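Local atomic coordinates of prepilin-like protein (PDB entry 6QVF), a protein that is a type IV pilin-like protein of the natural competence system and probably helps bind DNA at the tip of a pilus during its uptake. Residues V29-I34 / S57-D62; V35-P40 / G53-F58; G88-G93 / V102-R107; E115-V120 / G135-C140; T139-Y144 / A153-P158. All blocks are in the same frame, centred on the assembly; numbering follows the deposited sequence.

Contact 1: V29-I34 / S57-D62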
# COMPACT_ATOMS: atom_id res chain seq x y z
N VAL B 29 0.00 4.55 -15.01
CA VAL B 29 1.06 3.57 -15.03
C VAL B 29 0.70 2.43 -16.00
O VAL B 29 1.60 1.87 -16.64
CB VAL B 29 1.33 3.05 -13.61
CG1 VAL B 29 2.28 1.87 -13.63
CG2 VAL B 29 1.85 4.16 -12.73
N LEU B 30 -0.60 2.06 -16.07
CA LEU B 30 -1.06 0.92 -16.84
C LEU B 30 -1.43 1.30 -18.28
O LEU B 30 -1.79 0.39 -19.05
CB LEU B 30 -2.25 0.25 -16.12
CG LEU B 30 -1.81 -0.56 -14.90
CD1 LEU B 30 -2.95 -0.80 -13.93
CD2 LEU B 30 -1.20 -1.88 -15.33
N LYS B 31 -1.30 2.56 -18.63
CA LYS B 31 -1.72 3.07 -19.95
C LYS B 31 -0.80 2.51 -21.04
O LYS B 31 0.42 2.41 -20.86
CB LYS B 31 -1.65 4.60 -19.92
CG LYS B 31 -2.09 5.32 -21.18
CD LYS B 31 -2.32 6.79 -20.91
CE LYS B 31 -1.08 7.55 -20.53
NZ LYS B 31 -1.35 9.00 -20.42
N SER B 32 -1.36 2.25 -22.22
CA SER B 32 -0.59 1.88 -23.40
C SER B 32 -1.11 2.69 -24.57
O SER B 32 -2.26 3.21 -24.52
CB SER B 32 -0.64 0.42 -23.67
OG SER B 32 -1.92 -0.03 -24.02
N GLU B 33 -0.28 2.77 -25.62
CA GLU B 33 -0.61 3.51 -26.84
C GLU B 33 0.03 2.78 -28.02
O GLU B 33 1.09 2.13 -27.88
CB GLU B 33 -0.09 4.92 -26.61
CG GLU B 33 0.02 5.86 -27.77
CD GLU B 33 0.68 7.17 -27.38
OE1 GLU B 33 0.63 7.54 -26.19
OE2 GLU B 33 1.25 7.82 -28.28
N ILE B 34 -0.61 2.88 -29.18
CA ILE B 34 -0.07 2.33 -30.40
C ILE B 34 0.83 3.39 -31.05
O ILE B 34 0.45 4.56 -31.18
CB ILE B 34 -1.21 1.91 -31.35
CG1 ILE B 34 -2.15 0.91 -30.70
CG2 ILE B 34 -0.63 1.36 -32.63
CD1 ILE B 34 -1.47 -0.28 -30.10
N SER B 57 3.28 0.64 -27.00
CA SER B 57 4.14 1.35 -26.09
C SER B 57 3.45 1.37 -24.73
O SER B 57 2.28 1.79 -24.62
CB SER B 57 4.39 2.74 -26.59
OG SER B 57 5.25 3.49 -25.72
N PHE B 58 4.19 0.94 -23.70
CA PHE B 58 3.64 0.91 -22.34
C PHE B 58 4.23 2.04 -21.50
O PHE B 58 5.43 2.12 -21.32
CB PHE B 58 3.96 -0.42 -21.65
CG PHE B 58 3.38 -1.62 -22.34
CD1 PHE B 58 2.06 -1.93 -22.18
CD2 PHE B 58 4.14 -2.43 -23.17
CE1 PHE B 58 1.50 -3.04 -22.79
CE2 PHE B 58 3.57 -3.53 -23.80
CZ PHE B 58 2.25 -3.82 -23.61
N TYR B 59 3.35 2.88 -20.96
CA TYR B 59 3.80 3.94 -20.07
C TYR B 59 4.45 3.35 -18.81
O TYR B 59 5.17 4.07 -18.12
CB TYR B 59 2.64 4.88 -19.71
CG TYR B 59 2.33 5.90 -20.77
CD1 TYR B 59 1.82 5.52 -22.00
CD2 TYR B 59 2.64 7.23 -20.60
CE1 TYR B 59 1.53 6.45 -22.99
CE2 TYR B 59 2.34 8.18 -21.56
CZ TYR B 59 1.82 7.78 -22.78
OH TYR B 59 1.55 8.70 -23.77
N PHE B 60 4.13 2.10 -18.49
CA PHE B 60 4.77 1.43 -17.36
C PHE B 60 6.29 1.65 -17.42
O PHE B 60 6.96 1.92 -16.41
CB PHE B 60 4.42 -0.06 -17.35
CG PHE B 60 5.05 -0.81 -16.22
CD1 PHE B 60 6.37 -1.24 -16.30
CD2 PHE B 60 4.35 -1.00 -15.05
CE1 PHE B 60 6.97 -1.88 -15.22
CE2 PHE B 60 4.94 -1.70 -13.99
CZ PHE B 60 6.24 -2.11 -14.08
N VAL B 61 6.85 1.48 -18.61
CA VAL B 61 8.31 1.61 -18.79
C VAL B 61 8.77 3.02 -18.44
O VAL B 61 9.78 3.21 -17.75
CB VAL B 61 8.71 1.24 -20.23
CG1 VAL B 61 10.21 1.40 -20.48
CG2 VAL B 61 8.26 -0.17 -20.57
N ASP B 62 8.06 4.03 -18.95
CA ASP B 62 8.40 5.41 -18.71
C ASP B 62 8.37 5.71 -17.21
O ASP B 62 9.31 6.29 -16.67
CB ASP B 62 7.50 6.36 -19.48
CG ASP B 62 7.59 6.04 -20.96
OD1 ASP B 62 8.59 6.44 -21.58
OD2 ASP B 62 6.70 5.31 -21.46
O HOH W 1 1.68 0.66 -19.07

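Contact 2: V35-P40 / G53-F58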
# COMPACT_ATOMS: atom_id res chain seq x y z
N VAL B 35 2.02 2.96 -31.47
CA VAL B 35 3.00 3.84 -32.06
C VAL B 35 3.59 3.16 -33.29
O VAL B 35 3.60 1.93 -33.40
CB VAL B 35 4.10 4.24 -31.06
CG1 VAL B 35 3.52 4.90 -29.80
CG2 VAL B 35 4.99 3.05 -30.69
N PRO B 36 4.14 3.93 -34.23
CA PRO B 36 4.78 3.36 -35.42
C PRO B 36 6.14 2.75 -35.07
O PRO B 36 6.69 3.02 -33.98
CB PRO B 36 4.90 4.54 -36.38
CG PRO B 36 4.81 5.77 -35.55
CD PRO B 36 4.05 5.39 -34.28
N ALA B 37 6.66 1.93 -35.99
CA ALA B 37 7.94 1.20 -35.80
C ALA B 37 9.11 2.16 -35.58
O ALA B 37 10.10 1.75 -34.99
CB ALA B 37 8.20 0.31 -36.98
N LEU B 38 8.98 3.42 -36.03
CA LEU B 38 10.06 4.39 -35.87
C LEU B 38 9.99 5.10 -34.50
O LEU B 38 10.88 5.88 -34.20
CB LEU B 38 10.03 5.40 -37.02
CG LEU B 38 10.50 4.84 -38.37
CD1 LEU B 38 10.25 5.82 -39.50
CD2 LEU B 38 11.96 4.47 -38.33
N SER B 39 8.95 4.85 -33.70
CA SER B 39 8.81 5.52 -32.40
C SER B 39 9.93 5.10 -31.45
O SER B 39 10.24 3.90 -31.32
CB SER B 39 7.49 5.26 -31.74
OG SER B 39 7.47 5.83 -30.42
N PRO B 40 10.55 6.07 -30.76
CA PRO B 40 11.54 5.76 -29.72
C PRO B 40 10.91 5.07 -28.51
O PRO B 40 11.65 4.50 -27.69
CB PRO B 40 12.10 7.12 -29.31
CG PRO B 40 10.97 8.09 -29.63
CD PRO B 40 10.29 7.52 -30.86
N GLY B 53 5.42 -3.11 -38.96
CA GLY B 53 4.09 -2.61 -38.60
C GLY B 53 4.10 -1.80 -37.31
O GLY B 53 5.14 -1.44 -36.79
N ASN B 54 2.91 -1.48 -36.80
CA ASN B 54 2.79 -0.69 -35.55
C ASN B 54 3.19 -1.52 -34.33
O ASN B 54 3.22 -2.75 -34.32
CB ASN B 54 1.39 -0.09 -35.42
CG ASN B 54 1.15 1.00 -36.44
OD1 ASN B 54 2.03 1.83 -36.70
ND2 ASN B 54 -0.03 1.02 -37.03
N TRP B 55 3.47 -0.78 -33.24
CA TRP B 55 3.93 -1.35 -32.01
C TRP B 55 3.05 -0.83 -30.88
O TRP B 55 2.45 0.23 -30.97
CB TRP B 55 5.39 -0.92 -31.73
CG TRP B 55 6.42 -1.56 -32.61
CD1 TRP B 55 6.45 -1.57 -33.98
CD2 TRP B 55 7.53 -2.37 -32.17
NE1 TRP B 55 7.52 -2.31 -34.41
CE2 TRP B 55 8.20 -2.82 -33.34
CE3 TRP B 55 8.06 -2.73 -30.92
CZ2 TRP B 55 9.34 -3.61 -33.28
CZ3 TRP B 55 9.16 -3.54 -30.87
CH2 TRP B 55 9.81 -3.95 -32.03
N ARG B 56 3.03 -1.57 -29.78
CA ARG B 56 2.46 -1.06 -28.54
C ARG B 56 3.60 -0.47 -27.69
O ARG B 56 4.71 -1.00 -27.67
CB ARG B 56 1.72 -2.19 -27.83
CG ARG B 56 0.95 -1.73 -26.59
CD ARG B 56 0.00 -2.82 -26.15
NE ARG B 56 -1.14 -2.91 -27.06
CZ ARG B 56 -1.45 -3.92 -27.87
NH1 ARG B 56 -0.63 -4.93 -28.09
NH2 ARG B 56 -2.61 -3.88 -28.49
N SER B 57 3.28 0.64 -27.00
CA SER B 57 4.14 1.35 -26.09
C SER B 57 3.45 1.37 -24.73
O SER B 57 2.28 1.79 -24.62
CB SER B 57 4.39 2.74 -26.59
OG SER B 57 5.25 3.49 -25.72
N PHE B 58 4.19 0.94 -23.70
CA PHE B 58 3.64 0.91 -22.34
C PHE B 58 4.23 2.04 -21.50
O PHE B 58 5.43 2.12 -21.32
CB PHE B 58 3.96 -0.42 -21.65
CG PHE B 58 3.38 -1.62 -22.34
CD1 PHE B 58 2.06 -1.93 -22.18
CD2 PHE B 58 4.14 -2.43 -23.17
CE1 PHE B 58 1.50 -3.04 -22.79
CE2 PHE B 58 3.57 -3.53 -23.80
CZ PHE B 58 2.25 -3.82 -23.61
O HOH W 2 5.36 1.38 -38.46

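Contact 3: G88-G93 / V102-R107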
# COMPACT_ATOMS: atom_id res chain seq x y z
N GLY B 88 8.35 14.91 -19.55
CA GLY B 88 7.13 15.58 -19.12
C GLY B 88 6.13 14.68 -18.40
O GLY B 88 4.97 15.01 -18.32
N LEU B 89 6.56 13.51 -17.94
CA LEU B 89 5.79 12.80 -16.93
C LEU B 89 6.04 13.47 -15.59
O LEU B 89 7.14 13.88 -15.29
CB LEU B 89 6.22 11.34 -16.83
CG LEU B 89 6.19 10.54 -18.11
CD1 LEU B 89 6.64 9.13 -17.83
CD2 LEU B 89 4.82 10.55 -18.73
N THR B 90 5.00 13.52 -14.77
CA THR B 90 5.14 13.93 -13.40
C THR B 90 5.11 12.70 -12.49
O THR B 90 4.18 11.83 -12.64
CB THR B 90 4.02 14.93 -13.09
OG1 THR B 90 4.19 16.05 -13.97
CG2 THR B 90 4.09 15.43 -11.69
N CYS B 91 6.09 12.60 -11.57
CA CYS B 91 6.27 11.43 -10.71
C CYS B 91 5.50 11.58 -9.38
O CYS B 91 5.20 10.60 -8.69
CB CYS B 91 7.76 11.20 -10.39
SG CYS B 91 8.72 10.68 -11.84
N SER B 92 5.24 12.80 -8.97
CA SER B 92 4.68 13.08 -7.68
C SER B 92 4.05 14.47 -7.69
O SER B 92 4.40 15.35 -8.51
CB SER B 92 5.69 12.91 -6.57
OG SER B 92 6.72 13.89 -6.65
N GLY B 93 3.19 14.70 -6.69
CA GLY B 93 2.52 15.96 -6.59
C GLY B 93 1.43 15.94 -5.53
O GLY B 93 1.43 15.07 -4.66
N VAL B 102 -4.39 15.68 -1.46
CA VAL B 102 -3.94 14.35 -1.57
C VAL B 102 -2.53 14.36 -2.16
O VAL B 102 -2.36 14.65 -3.35
CB VAL B 102 -4.88 13.51 -2.46
CG1 VAL B 102 -4.46 12.06 -2.43
CG2 VAL B 102 -6.35 13.66 -2.02
N ALA B 103 -1.53 14.00 -1.34
CA ALA B 103 -0.16 13.78 -1.83
C ALA B 103 -0.16 12.46 -2.59
O ALA B 103 -0.81 11.49 -2.18
CB ALA B 103 0.80 13.73 -0.70
N TRP B 104 0.56 12.42 -3.71
CA TRP B 104 0.61 11.20 -4.52
C TRP B 104 2.00 11.04 -5.09
O TRP B 104 2.72 12.01 -5.31
CB TRP B 104 -0.45 11.21 -5.64
CG TRP B 104 -0.23 12.30 -6.65
CD1 TRP B 104 -0.81 13.53 -6.65
CD2 TRP B 104 0.56 12.23 -7.85
NE1 TRP B 104 -0.40 14.25 -7.74
CE2 TRP B 104 0.44 13.48 -8.50
CE3 TRP B 104 1.35 11.24 -8.45
CZ2 TRP B 104 1.09 13.76 -9.71
CZ3 TRP B 104 2.02 11.54 -9.62
CH2 TRP B 104 1.89 12.79 -10.23
N ASP B 105 2.39 9.77 -5.25
CA ASP B 105 3.73 9.45 -5.74
C ASP B 105 3.68 8.14 -6.51
O ASP B 105 3.13 7.14 -6.03
CB ASP B 105 4.68 9.29 -4.55
CG ASP B 105 6.10 8.96 -4.93
OD1 ASP B 105 6.37 7.80 -5.22
OD2 ASP B 105 6.94 9.89 -4.90
N ILE B 106 4.30 8.15 -7.69
CA ILE B 106 4.56 6.99 -8.52
C ILE B 106 6.06 6.75 -8.53
O ILE B 106 6.83 7.70 -8.79
CB ILE B 106 4.10 7.24 -9.97
CG1 ILE B 106 2.62 7.60 -10.08
CG2 ILE B 106 4.45 6.06 -10.84
CD1 ILE B 106 2.18 8.06 -11.46
N ARG B 107 6.48 5.52 -8.27
CA ARG B 107 7.91 5.20 -8.44
C ARG B 107 8.17 3.74 -8.78
O ARG B 107 7.43 2.83 -8.37
CB ARG B 107 8.71 5.61 -7.20
CG ARG B 107 8.28 4.95 -5.91
CD ARG B 107 9.15 5.43 -4.76
NE ARG B 107 8.96 6.86 -4.56
CZ ARG B 107 9.89 7.69 -4.06
NH1 ARG B 107 11.05 7.23 -3.61
NH2 ARG B 107 9.62 8.99 -3.98

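Contact 4: E115-V120 / G135-C140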
# COMPACT_ATOMS: atom_id res chain seq x y z
N GLU B 115 12.41 -5.36 -9.46
CA GLU B 115 12.43 -5.48 -10.88
C GLU B 115 11.01 -5.58 -11.44
O GLU B 115 10.25 -6.52 -11.08
CB GLU B 115 13.16 -6.77 -11.21
CG GLU B 115 13.94 -6.74 -12.46
CD GLU B 115 14.85 -7.97 -12.57
OE1 GLU B 115 14.34 -9.04 -12.88
OE2 GLU B 115 16.04 -7.85 -12.31
N GLY B 116 10.65 -4.65 -12.34
CA GLY B 116 9.34 -4.63 -12.99
C GLY B 116 8.16 -4.36 -12.05
O GLY B 116 7.02 -4.83 -12.32
N VAL B 117 8.42 -3.61 -10.98
CA VAL B 117 7.40 -3.21 -10.04
C VAL B 117 7.34 -1.68 -9.95
O VAL B 117 8.37 -0.99 -9.74
CB VAL B 117 7.64 -3.83 -8.66
CG1 VAL B 117 6.56 -3.38 -7.66
CG2 VAL B 117 7.76 -5.33 -8.73
N VAL B 118 6.10 -1.15 -10.01
CA VAL B 118 5.85 0.24 -9.75
C VAL B 118 4.85 0.33 -8.59
O VAL B 118 3.88 -0.39 -8.58
CB VAL B 118 5.31 0.97 -10.99
CG1 VAL B 118 4.73 2.32 -10.63
CG2 VAL B 118 6.38 1.08 -12.07
N THR B 119 5.13 1.21 -7.62
CA THR B 119 4.18 1.53 -6.56
C THR B 119 3.57 2.91 -6.79
O THR B 119 4.22 3.89 -7.28
CB THR B 119 4.80 1.40 -5.18
OG1 THR B 119 5.85 2.36 -5.11
CG2 THR B 119 5.35 0.02 -4.90
N VAL B 120 2.29 3.01 -6.39
CA VAL B 120 1.55 4.23 -6.38
C VAL B 120 1.01 4.40 -4.95
O VAL B 120 0.34 3.50 -4.41
CB VAL B 120 0.40 4.26 -7.41
CG1 VAL B 120 -0.28 5.63 -7.46
CG2 VAL B 120 0.87 3.79 -8.78
N GLY B 135 -2.12 2.52 -1.04
CA GLY B 135 -1.14 2.12 -2.02
C GLY B 135 -1.69 1.11 -3.00
O GLY B 135 -2.61 0.36 -2.71
N ARG B 136 -1.10 1.12 -4.19
CA ARG B 136 -1.31 0.07 -5.13
C ARG B 136 0.05 -0.36 -5.68
O ARG B 136 0.89 0.48 -5.99
CB ARG B 136 -2.26 0.50 -6.26
CG ARG B 136 -2.49 -0.59 -7.29
CD ARG B 136 -3.66 -0.35 -8.25
NE ARG B 136 -3.76 -1.44 -9.21
CZ ARG B 136 -4.47 -1.39 -10.32
NH1 ARG B 136 -5.21 -0.31 -10.54
NH2 ARG B 136 -4.33 -2.38 -11.21
N ARG B 137 0.22 -1.67 -5.80
CA ARG B 137 1.43 -2.29 -6.36
C ARG B 137 1.10 -2.84 -7.75
O ARG B 137 0.25 -3.71 -7.86
CB ARG B 137 1.90 -3.44 -5.47
CG ARG B 137 3.19 -4.09 -5.89
CD ARG B 137 3.65 -5.14 -4.91
NE ARG B 137 4.98 -5.72 -5.20
CZ ARG B 137 5.17 -6.84 -5.88
NH1 ARG B 137 4.13 -7.51 -6.35
NH2 ARG B 137 6.41 -7.31 -6.02
N VAL B 138 1.81 -2.33 -8.75
CA VAL B 138 1.58 -2.69 -10.13
C VAL B 138 2.85 -3.37 -10.65
O VAL B 138 3.94 -2.80 -10.50
CB VAL B 138 1.24 -1.45 -10.98
CG1 VAL B 138 0.93 -1.84 -12.39
CG2 VAL B 138 0.05 -0.65 -10.41
N THR B 139 2.72 -4.50 -11.32
CA THR B 139 3.85 -5.14 -11.94
C THR B 139 3.72 -5.09 -13.45
O THR B 139 2.66 -4.83 -14.02
CB THR B 139 4.09 -6.57 -11.48
OG1 THR B 139 3.18 -7.44 -12.17
CG2 THR B 139 3.93 -6.74 -9.99
N CYS B 140 4.84 -5.36 -14.09
CA CYS B 140 4.90 -5.38 -15.53
C CYS B 140 3.97 -6.44 -16.10
O CYS B 140 3.59 -6.33 -17.24
CB CYS B 140 6.34 -5.54 -16.02
SG CYS B 140 7.17 -7.00 -15.33

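Contact 5: T139-Y144 / A153-P158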
# COMPACT_ATOMS: atom_id res chain seq x y z
N THR B 139 2.72 -4.50 -11.32
CA THR B 139 3.85 -5.14 -11.94
C THR B 139 3.72 -5.09 -13.45
O THR B 139 2.66 -4.83 -14.02
CB THR B 139 4.09 -6.57 -11.48
OG1 THR B 139 3.18 -7.44 -12.17
CG2 THR B 139 3.93 -6.74 -9.99
N CYS B 140 4.84 -5.36 -14.09
CA CYS B 140 4.90 -5.38 -15.53
C CYS B 140 3.97 -6.44 -16.10
O CYS B 140 3.59 -6.33 -17.24
CB CYS B 140 6.34 -5.54 -16.02
SG CYS B 140 7.17 -7.00 -15.33
N TYR B 141 3.61 -7.45 -15.31
CA TYR B 141 2.74 -8.49 -15.73
C TYR B 141 1.28 -8.04 -15.79
O TYR B 141 0.42 -8.78 -16.32
CB TYR B 141 2.88 -9.72 -14.83
CG TYR B 141 4.24 -10.36 -14.93
CD1 TYR B 141 4.56 -11.12 -16.02
CD2 TYR B 141 5.24 -10.10 -14.00
CE1 TYR B 141 5.80 -11.70 -16.16
CE2 TYR B 141 6.51 -10.67 -14.13
CZ TYR B 141 6.79 -11.47 -15.22
OH TYR B 141 8.02 -12.04 -15.37
N ASP B 142 0.97 -6.87 -15.23
CA ASP B 142 -0.40 -6.42 -15.14
C ASP B 142 -0.89 -5.63 -16.36
O ASP B 142 -2.10 -5.29 -16.44
CB ASP B 142 -0.57 -5.55 -13.90
CG ASP B 142 -0.30 -6.32 -12.61
OD1 ASP B 142 -0.52 -7.56 -12.60
OD2 ASP B 142 0.01 -5.67 -11.58
N VAL B 143 0.02 -5.34 -17.33
CA VAL B 143 -0.42 -4.62 -18.50
C VAL B 143 -1.19 -5.59 -19.41
O VAL B 143 -1.10 -6.78 -19.24
CB VAL B 143 0.74 -3.94 -19.25
CG1 VAL B 143 1.46 -2.93 -18.40
CG2 VAL B 143 1.70 -4.93 -19.84
N TYR B 144 -1.90 -5.03 -20.38
CA TYR B 144 -2.57 -5.79 -21.40
C TYR B 144 -1.94 -5.43 -22.75
O TYR B 144 -1.79 -4.25 -23.07
CB TYR B 144 -4.08 -5.48 -21.48
CG TYR B 144 -4.74 -6.22 -22.62
CD1 TYR B 144 -5.15 -7.53 -22.46
CD2 TYR B 144 -4.78 -5.67 -23.89
CE1 TYR B 144 -5.67 -8.26 -23.52
CE2 TYR B 144 -5.28 -6.39 -24.96
CZ TYR B 144 -5.72 -7.68 -24.77
OH TYR B 144 -6.22 -8.45 -25.79
N ALA B 153 8.19 -7.79 -22.96
CA ALA B 153 7.93 -6.40 -22.76
C ALA B 153 6.56 -6.21 -22.11
O ALA B 153 5.58 -6.84 -22.51
CB ALA B 153 7.99 -5.65 -24.05
N PRO B 154 6.39 -5.32 -21.11
CA PRO B 154 7.37 -4.35 -20.65
C PRO B 154 8.23 -4.75 -19.45
O PRO B 154 8.86 -3.88 -18.80
CB PRO B 154 6.50 -3.17 -20.20
CG PRO B 154 5.25 -3.84 -19.67
CD PRO B 154 5.07 -5.09 -20.52
N CYS B 155 8.26 -6.04 -19.13
CA CYS B 155 9.16 -6.52 -18.08
C CYS B 155 10.60 -6.38 -18.54
O CYS B 155 10.94 -6.63 -19.70
CB CYS B 155 8.92 -7.96 -17.71
SG CYS B 155 7.26 -8.27 -17.03
N PRO B 156 11.50 -5.99 -17.63
CA PRO B 156 12.92 -5.92 -17.96
C PRO B 156 13.51 -7.32 -17.97
O PRO B 156 12.98 -8.24 -17.36
CB PRO B 156 13.50 -5.10 -16.83
CG PRO B 156 12.62 -5.46 -15.65
CD PRO B 156 11.22 -5.63 -16.22
N PRO B 157 14.66 -7.52 -18.64
CA PRO B 157 15.38 -8.77 -18.50
C PRO B 157 15.93 -8.85 -17.08
O PRO B 157 16.06 -7.83 -16.39
CB PRO B 157 16.50 -8.67 -19.53
CG PRO B 157 16.75 -7.19 -19.60
CD PRO B 157 15.39 -6.52 -19.42
N PRO B 158 16.30 -10.05 -16.61
CA PRO B 158 16.97 -10.15 -15.31
C PRO B 158 18.16 -9.18 -15.21
O PRO B 158 18.97 -9.09 -16.09
CB PRO B 158 17.41 -11.62 -15.24
CG PRO B 158 16.51 -12.34 -16.21
CD PRO B 158 16.12 -11.34 -17.28

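Contact 1: V29-I34 / S57-D62
The contact lies in the small antiparallel sheet that follows the long N-terminal pilin helix, where strand 32-35 pairs with strand 55-58. Glu33 and Ser57 form a hydrogen-bonded pair, with Glu33 N to Ser57 O at 2.9 Å and Ser57 N to Glu33 O at 2.8 Å. Beyond the strand end, Tyr59 N binds Lys31 O at 3.0 Å. Lys31 CE sits over the centre of one face of the Tyr59 ring, 3.5 Å from the centroid, in a CH-pi contact. The Lys31 chain starts with CG anti to the backbone N (chi1 -178°) and bends at chi3, and its NZ stays over the same face in a cation-pi contact. The phenol is gripped from its edge: Tyr59 OH donates to Glu33 OE1 at 2.8 Å, in the ring plane. A water links the end of helix 2-30 to the start of helix 59-66, giving hydrogen bonds to Val29 O and Lys31 O and taking one from Phe60 N. Val29 CG1 meets Phe60 CD2 at 3.8 Å. Both residues pack on Val118 of strand 117-125, and Val29 also touches Val138 of strand 131-139, so both helix ends rest on the larger sheet.

Contact 2: V35-P40 / G53-F58
Gly53 faces Ala37 through its carbonyl: Gly53 O lies 3.5 Å from Ala37 CB. A water accepts from Ala37 N and gives a weak hydrogen bond to the same oxygen. Asn54 comes next. Its CG stands anti to the carbonyl carbon (chi1 -69°), which brings OD1 to 3.4 Å from Pro36 CA. Trp55 carries the centre of the contact. Its backbone forms both bonds of an antiparallel hydrogen-bonded pair with Val35: Trp55 N to Val35 O at 2.7 Å and Val35 N to Trp55 O at 2.8 Å, the latter nearly straight at 170°. This pair ends the ladder of strands 32-35 and 55-58 in the small antiparallel sheet. Past it the first chain segment leaves through a type I turn from Pro36 to Ser39, closed by Ser39 N to Pro36 O. The Trp55 indole meets that turn at its pyrrole corner, with CD1 3.6 Å from Ala37 CA and NE1 3.7 Å from Ala37 CB. Trp55 NE1 is hydrogen-bonded to Pro51 O, and Lys42 makes a cation-pi contact with the ring. An alanine here would lose the indole against Ala37 and is likely to leave Pro51 O without its donor and the turn less firmly held. At Ser57, CB touches Val35 CG1 at 4.0 Å, while OG bonds to Tyr41 O and to Arg86.

Contact 3: G88-G93 / V102-R107
Trp104 lies flat beneath the backbone of Ser92 and Gly93. From CB, the ring leaves with CG between the backbone N and the carbonyl carbon (chi1 64°), which folds the indole across to the neighbouring strand. CD1 comes first, 3.4 Å from Gly93 O. NE1 follows at 3.3 Å from Gly93 C. CE2 and CD2 lie below Gly93 N, which sits 3.5 Å above the ring plane, over its centre. The Gly93 CA also makes a CH-pi contact with the five-membered ring. Farther out, CZ3 reaches Cys91 O at 3.4 Å. At the far tip, Trp104 CH2 touches Thr90 CG2 at 3.7 Å. Thr90 O lies at the ring edge, in its plane. A side chain at Gly93 would be pressed tightly against NE1. This is a cross-strand contact of the hairpin formed by strands 92-97 and 100-108, at the edge of the four-stranded antiparallel sheet. Gly93 and Trp104 form a hydrogen-bonded pair through both backbones, and Ile106 N binds Cys91 O at 2.8 Å and almost straight. Arg25 makes a cation-pi contact with the indole, and Trp104 also touches Val21 of helix 2-30. A leucine in place of Trp104 would probably open a gap beneath the Ser92-Gly93 peptide and leave Arg25 without its aromatic partner. Asp105 is gripped side-on by Arg107 of its own strand, through NE and NH2, one to each carboxylate oxygen. Cys91, disulfide-bonded to Cys67, ties the start of this edge strand to the chain after helix 59-66.

Contact 4: E115-V120 / G135-C140
Val117 and Arg137 cross obliquely on one face of a beta hairpin, strands 117-125 and 131-139 of the four-stranded antiparallel sheet. With chi1 at -176° the Arg137 chain leaves away from its own N and runs extended to NE. That course carries it diagonally over Val117, two residues before its direct partner Thr119 and on the same face. Val117 CG1 touches Arg137 NE at 3.7 Å and CG2 touches NH2 at 3.6 Å, so both methyls lie against the guanidinium end. Thr119 and Thr139 stand on the same face. The other face carries Val118, Val120, Val138 and Arg136. Val118 CB and Val138 CB are each nearest to the partner's backbone oxygen, not to the partner's methyls. The valines turn instead to the helices: Val120 packs on Leu22 and Val138 on Leu30 of helix 2-30, while Val118 meets Phe60 of helix 59-66. This is the face of a pilin sheet that covers the N-terminal helix. Arg136 reaches out along that helix to Ser26 and Leu30.

The strands are joined by two hydrogen-bonded pairs. Val118 and Val138 bond twice at 2.8 Å, between N of each and O of the other. Val120 and Arg136 form the other pair, with Val120 N to Arg136 O at 2.9 Å. Strand 131-139 ends the sheet within this chain, but Gly135, Arg136 and Arg137 pair with a strand of the second subunit, so the sheet continues across the interface. At the other end the ladder closes on Gly116. Its positive phi suits a glycine, and a CB there would clash with Cys140 SG. Its O accepts from Cys140 N at 2.9 Å.

Contact 5: T139-Y144 / A153-P158
Cys140 and Cys155 are joined by a disulfide, SG to SG at 2.1 Å, with chi3 of 95°, near the relaxed right angle. No hydrogen bond crosses between the two segments, so the covalent link and apolar contacts hold them. The tight part lies beside the disulfide, around Pro154, which follows a cis peptide bond. The ring lies alongside Val143, the two side chains pointing opposite ways, and Val143 CG2 presses on Pro154 CD at 3.4 Å, closer than usual for two carbons. With CG1 anti to the carbonyl carbon (chi1 -61°), Val143 places CG2 against the proline. Pro154 CG also meets Cys140 CB at 4.2 Å. Phe58 packs on both Val143 and Pro154, and Val61 of helix 59-66 touches Pro154, so this side is buried. The disulfide closes a loop after strand 131-139, consistent with the C-terminal disulfide-bonded region of type IV pilins. The first segment is bent by an ST turn, in which Thr139 OG1 accepts from Tyr141 N, and Thr139 N donates to Asp142 OD2 at 3.0 Å. The more open side belongs to Tyr141, an exposed residue. Its ring makes a sulfur-aromatic contact, with Cys155 SG over its centre, 3.7 Å from the centroid and 11° off the normal. Pro156 makes a looser contact, its CD 4.4 Å from Cys140 SG. Beyond it the chain of prolines runs off, Pro156 touching Glu115 and Pro157 touching Ser74.

How the contacts relate
Contacts 1 and 2 are consecutive parts of one ladder, with centres about 11 Å apart, and share Ser57 and Phe58. Contacts 3 and 4 lie in the larger sheet, about 14 Å apart between centres, where Arg107 O probably accepts from Thr119 N. Contact 1 meets both: Val29 CG2 is 3.7 Å from Ile106 CG2, and Phe60 CZ lies 3.5 Å from Cys140 N just past the end of strand 131-139. Contact 5 continues contact 4 through Thr139 and Cys140, about 10 Å away between centres. It also touches the small sheet, with Phe58 CE1 3.5 Å from Val143 CG2. Contact 2 stays apart from contacts 3 and 4, about 8 and 7 Å between nearest atoms.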